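Local coordinates for mucus binding protein (Lactobacillus reuteri, PDB 3I57), which is a cell-wall-anchored adhesin thought to bind host mucus, seen here as a type 2 repeat of beta-grasp fold, a repeat found to bind immunoglobulin, at residues A116-G124 with W135-K146. Numbering follows the deposited sequence.
Sequences AQVTFTRNG and WGKWNEASQSYK
Thr121 OG1 is shared by Glu140 OE2 at 2.7 Å and Asn139 OD1 at 3.1 Å. The same carboxylate turns its other oxygen to the backbone: Thr121 N donates to the syn lone pair of Glu140 OE1 at 2.8 Å and 168°. Asn139 N returns a bond to Thr121 O (2.7 Å), so backbone and side chain of Thr121 are both fixed by one short turn. Further along, Gly136 N binds Asn123 O at 2.8 Å.

The Arg122 guanidinium lies between the Trp138 ring and the CB of Trp135. With CG set between backbone N and carbonyl carbon (chi1 62°) and the chain extended from there, it lies flat on Trp138, planes 4° apart and centres separated by 4.3 Å, while Trp135 CB covers the opposite face. Arg122 NH2 bonds Lys91 O, and a water links NH1 to Gly136 O. Replacing Arg122 by an alanine would probably leave the Trp138 face without its stacking partner, free that ring to shift, and leave Lys91 O without this donor.

At the other end, Val118 CG1 makes a CH-pi contact over the Tyr145 ring, 3.7 Å from its centroid, and Tyr145 OH bonds Ser167. Within the Muc B2-like domain, strand 112-127 pairs with strand 93-104, whereas strand 142-144 runs roughly antiparallel to residues 116-121 and belongs to a separate antiparallel sheet with strand 162-168.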
loop_
_atom_site.group_PDB
_atom_site.type_symbol
_atom_site.label_atom_id
_atom_site.label_comp_id
_atom_site.label_asym_id
_atom_site.label_seq_id
_atom_site.Cartn_x
_atom_site.Cartn_y
_atom_site.Cartn_z
ATOM N N ALA A 116 -16.227 -21.447 -8.238
ATOM C CA ALA A 116 -16.617 -20.104 -8.629
ATOM C C ALA A 116 -15.718 -19.143 -7.889
ATOM O O ALA A 116 -15.123 -19.500 -6.865
ATOM C CB ALA A 116 -18.046 -19.849 -8.269
ATOM N N GLN A 117 -15.644 -17.911 -8.382
ATOM C CA GLN A 117 -14.707 -16.953 -7.839
ATOM C C GLN A 117 -15.365 -15.619 -7.555
ATOM O O GLN A 117 -16.328 -15.236 -8.225
ATOM C CB GLN A 117 -13.521 -16.780 -8.781
ATOM C CG GLN A 117 -12.597 -18.007 -8.843
ATOM C CD GLN A 117 -11.273 -17.677 -9.479
ATOM O OE1 GLN A 117 -11.205 -16.888 -10.419
ATOM N NE2 GLN A 117 -10.211 -18.286 -8.977
ATOM N N VAL A 118 -14.875 -14.938 -6.516
ATOM C CA VAL A 118 -15.248 -13.568 -6.249
ATOM C C VAL A 118 -13.962 -12.756 -6.081
ATOM O O VAL A 118 -12.884 -13.283 -5.731
ATOM C CB VAL A 118 -16.138 -13.374 -4.968
ATOM C CG1 VAL A 118 -17.518 -14.104 -5.109
ATOM C CG2 VAL A 118 -15.399 -13.839 -3.718
ATOM N N THR A 119 -14.068 -11.473 -6.405
ATOM C CA THR A 119 -12.923 -10.571 -6.322
ATOM C C THR A 119 -13.267 -9.366 -5.479
ATOM O O THR A 119 -14.351 -8.787 -5.632
ATOM C CB THR A 119 -12.527 -10.110 -7.754
ATOM O OG1 THR A 119 -12.044 -11.254 -8.474
ATOM C CG2 THR A 119 -11.453 -9.038 -7.703
ATOM N N PHE A 120 -12.378 -9.004 -4.547
ATOM C CA PHE A 120 -12.548 -7.801 -3.739
ATOM C C PHE A 120 -11.537 -6.762 -4.160
ATOM O O PHE A 120 -10.494 -7.117 -4.709
ATOM C CB PHE A 120 -12.266 -8.101 -2.266
ATOM C CG PHE A 120 -13.256 -9.042 -1.669
ATOM C CD1 PHE A 120 -14.358 -8.551 -0.996
ATOM C CD2 PHE A 120 -13.110 -10.407 -1.838
ATOM C CE1 PHE A 120 -15.300 -9.423 -0.471
ATOM C CE2 PHE A 120 -14.025 -11.306 -1.283
ATOM C CZ PHE A 120 -15.125 -10.814 -0.618
ATOM N N THR A 121 -11.861 -5.492 -3.929
ATOM C CA THR A 121 -10.949 -4.409 -4.284
ATOM C C THR A 121 -10.764 -3.481 -3.099
ATOM O O THR A 121 -11.598 -3.422 -2.200
ATOM C CB THR A 121 -11.467 -3.542 -5.474
ATOM O OG1 THR A 121 -12.638 -2.801 -5.074
ATOM C CG2 THR A 121 -11.800 -4.399 -6.644
ATOM N N ARG A 122 -9.654 -2.765 -3.107
ATOM C CA ARG A 122 -9.394 -1.767 -2.059
ATOM C C ARG A 122 -8.564 -0.647 -2.678
ATOM O O ARG A 122 -7.668 -0.913 -3.504
ATOM C CB ARG A 122 -8.706 -2.409 -0.845
ATOM C CG ARG A 122 -7.319 -3.039 -1.127
ATOM C CD ARG A 122 -6.795 -3.799 0.073
ATOM N NE ARG A 122 -5.541 -4.486 -0.238
ATOM C CZ ARG A 122 -4.799 -5.115 0.670
ATOM N NH1 ARG A 122 -5.166 -5.117 1.948
ATOM N NH2 ARG A 122 -3.675 -5.721 0.305
ATOM N N ASN A 123 -8.901 0.596 -2.333
ATOM C CA ASN A 123 -8.095 1.730 -2.752
ATOM C C ASN A 123 -6.964 1.900 -1.784
ATOM O O ASN A 123 -6.962 1.301 -0.734
ATOM C CB ASN A 123 -8.928 3.008 -2.810
ATOM C CG ASN A 123 -9.795 3.028 -4.035
ATOM O OD1 ASN A 123 -9.587 3.824 -4.959
ATOM N ND2 ASN A 123 -10.712 2.101 -4.093
ATOM N N GLY A 124 -6.002 2.719 -2.149
ATOM C CA GLY A 124 -4.871 2.944 -1.265
ATOM C C GLY A 124 -4.284 4.331 -1.461
ATOM O O GLY A 124 -4.786 5.145 -2.238
ATOM N N TRP A 135 -2.634 0.281 1.654
ATOM C CA TRP A 135 -3.967 -0.092 1.177
ATOM C C TRP A 135 -5.018 0.136 2.245
ATOM O O TRP A 135 -4.788 -0.186 3.398
ATOM C CB TRP A 135 -3.987 -1.563 0.734
ATOM C CG TRP A 135 -3.116 -1.780 -0.480
ATOM C CD1 TRP A 135 -1.891 -2.414 -0.532
ATOM C CD2 TRP A 135 -3.388 -1.326 -1.814
ATOM N NE1 TRP A 135 -1.406 -2.378 -1.808
ATOM C CE2 TRP A 135 -2.293 -1.711 -2.615
ATOM C CE3 TRP A 135 -4.452 -0.625 -2.405
ATOM C CZ2 TRP A 135 -2.243 -1.451 -3.983
ATOM C CZ3 TRP A 135 -4.399 -0.355 -3.754
ATOM C CH2 TRP A 135 -3.293 -0.757 -4.530
ATOM N N GLY A 136 -6.170 0.672 1.838
ATOM C CA GLY A 136 -7.279 0.894 2.747
ATOM C C GLY A 136 -8.170 -0.332 2.916
ATOM O O GLY A 136 -7.791 -1.468 2.575
ATOM N N LYS A 137 -9.350 -0.103 3.481
ATOM C CA LYS A 137 -10.270 -1.201 3.753
ATOM C C LYS A 137 -10.740 -1.818 2.456
ATOM O O LYS A 137 -10.828 -1.128 1.429
ATOM C CB LYS A 137 -11.490 -0.648 4.446
ATOM C CG LYS A 137 -11.244 -0.176 5.843
ATOM C CD LYS A 137 -12.574 0.289 6.443
ATOM C CE LYS A 137 -12.369 1.040 7.737
ATOM N NZ LYS A 137 -11.874 2.409 7.465
ATOM N N TRP A 138 -11.082 -3.101 2.488
ATOM C CA TRP A 138 -11.742 -3.691 1.316
ATOM C C TRP A 138 -13.044 -2.958 1.022
ATOM O O TRP A 138 -13.848 -2.671 1.943
ATOM C CB TRP A 138 -12.000 -5.185 1.544
ATOM C CG TRP A 138 -10.718 -6.008 1.636
ATOM C CD1 TRP A 138 -10.189 -6.598 2.764
ATOM C CD2 TRP A 138 -9.798 -6.287 0.572
ATOM N NE1 TRP A 138 -9.024 -7.241 2.451
ATOM C CE2 TRP A 138 -8.757 -7.068 1.115
ATOM C CE3 TRP A 138 -9.752 -5.948 -0.791
ATOM C CZ2 TRP A 138 -7.680 -7.526 0.339
ATOM C CZ3 TRP A 138 -8.678 -6.394 -1.556
ATOM C CH2 TRP A 138 -7.666 -7.186 -0.987
ATOM N N ASN A 139 -13.245 -2.604 -0.237
ATOM C CA ASN A 139 -14.386 -1.777 -0.619
ATOM C C ASN A 139 -15.717 -2.517 -0.480
ATOM O O ASN A 139 -16.755 -1.896 -0.221
ATOM C CB ASN A 139 -14.255 -1.302 -2.060
ATOM C CG ASN A 139 -13.142 -0.294 -2.251
ATOM O OD1 ASN A 139 -12.372 -0.367 -3.229
ATOM N ND2 ASN A 139 -13.033 0.639 -1.323
ATOM N N GLU A 140 -15.696 -3.831 -0.684
ATOM C CA GLU A 140 -16.943 -4.617 -0.631
ATOM C C GLU A 140 -16.949 -5.460 0.648
ATOM O O GLU A 140 -15.992 -6.182 0.905
ATOM C CB GLU A 140 -17.060 -5.510 -1.868
ATOM C CG GLU A 140 -16.788 -4.824 -3.216
ATOM C CD GLU A 140 -15.296 -4.708 -3.557
ATOM O OE1 GLU A 140 -14.439 -5.257 -2.813
ATOM O OE2 GLU A 140 -14.990 -4.094 -4.593
ATOM N N ALA A 141 -18.009 -5.383 1.461
ATOM C CA ALA A 141 -17.980 -6.093 2.747
ATOM C C ALA A 141 -18.156 -7.579 2.488
ATOM O O ALA A 141 -17.652 -8.425 3.241
ATOM C CB ALA A 141 -19.067 -5.581 3.707
ATOM N N SER A 142 -18.861 -7.888 1.412
ATOM C CA SER A 142 -18.915 -9.281 0.949
ATOM C C SER A 142 -19.229 -9.395 -0.530
ATOM O O SER A 142 -19.733 -8.448 -1.146
ATOM C CB SER A 142 -19.900 -10.092 1.787
ATOM O OG SER A 142 -21.209 -9.604 1.627
ATOM N N GLN A 143 -18.914 -10.545 -1.116
ATOM C CA GLN A 143 -19.249 -10.795 -2.511
ATOM C C GLN A 143 -19.887 -12.170 -2.645
ATOM O O GLN A 143 -19.461 -13.126 -1.988
ATOM C CB GLN A 143 -17.999 -10.736 -3.400
ATOM C CG GLN A 143 -17.354 -9.343 -3.534
ATOM C CD GLN A 143 -18.171 -8.429 -4.466
ATOM O OE1 GLN A 143 -19.136 -7.775 -4.038
ATOM N NE2 GLN A 143 -17.803 -8.396 -5.737
ATOM N N SER A 144 -20.888 -12.276 -3.519
ATOM C CA SER A 144 -21.581 -13.566 -3.711
ATOM C C SER A 144 -21.046 -14.317 -4.935
ATOM O O SER A 144 -20.709 -13.716 -5.967
ATOM C CB SER A 144 -23.102 -13.355 -3.776
ATOM O OG SER A 144 -23.394 -12.431 -4.803
ATOM N N TYR A 145 -20.933 -15.637 -4.796
ATOM C CA TYR A 145 -20.453 -16.493 -5.867
ATOM C C TYR A 145 -21.610 -16.715 -6.795
ATOM O O TYR A 145 -22.750 -16.610 -6.364
ATOM C CB TYR A 145 -19.974 -17.849 -5.295
ATOM C CG TYR A 145 -18.727 -17.666 -4.452
ATOM C CD1 TYR A 145 -17.478 -17.618 -5.049
ATOM C CD2 TYR A 145 -18.807 -17.498 -3.070
ATOM C CE1 TYR A 145 -16.326 -17.432 -4.300
ATOM C CE2 TYR A 145 -17.639 -17.322 -2.296
ATOM C CZ TYR A 145 -16.411 -17.288 -2.938
ATOM O OH TYR A 145 -15.248 -17.104 -2.206
ATOM N N LYS A 146 -21.311 -16.974 -8.061
ATOM C CA LYS A 146 -22.335 -17.406 -9.019
ATOM C C LYS A 146 -22.995 -18.672 -8.449
ATOM O O LYS A 146 -22.320 -19.481 -7.813
ATOM C CB LYS A 146 -21.663 -17.737 -10.346
ATOM C CG LYS A 146 -22.651 -17.947 -11.488
ATOM C CD LYS A 146 -21.960 -18.539 -12.714
ATOM C CE LYS A 146 -23.000 -18.867 -13.787
ATOM N NZ LYS A 146 -23.980 -17.748 -13.961
HETATM O O HOH W 1 -18.765 -16.181 -9.255
HETATM O O HOH W 2 -7.869 -4.127 3.180
HETATM O O HOH W 3 -10.774 1.030 -0.146
#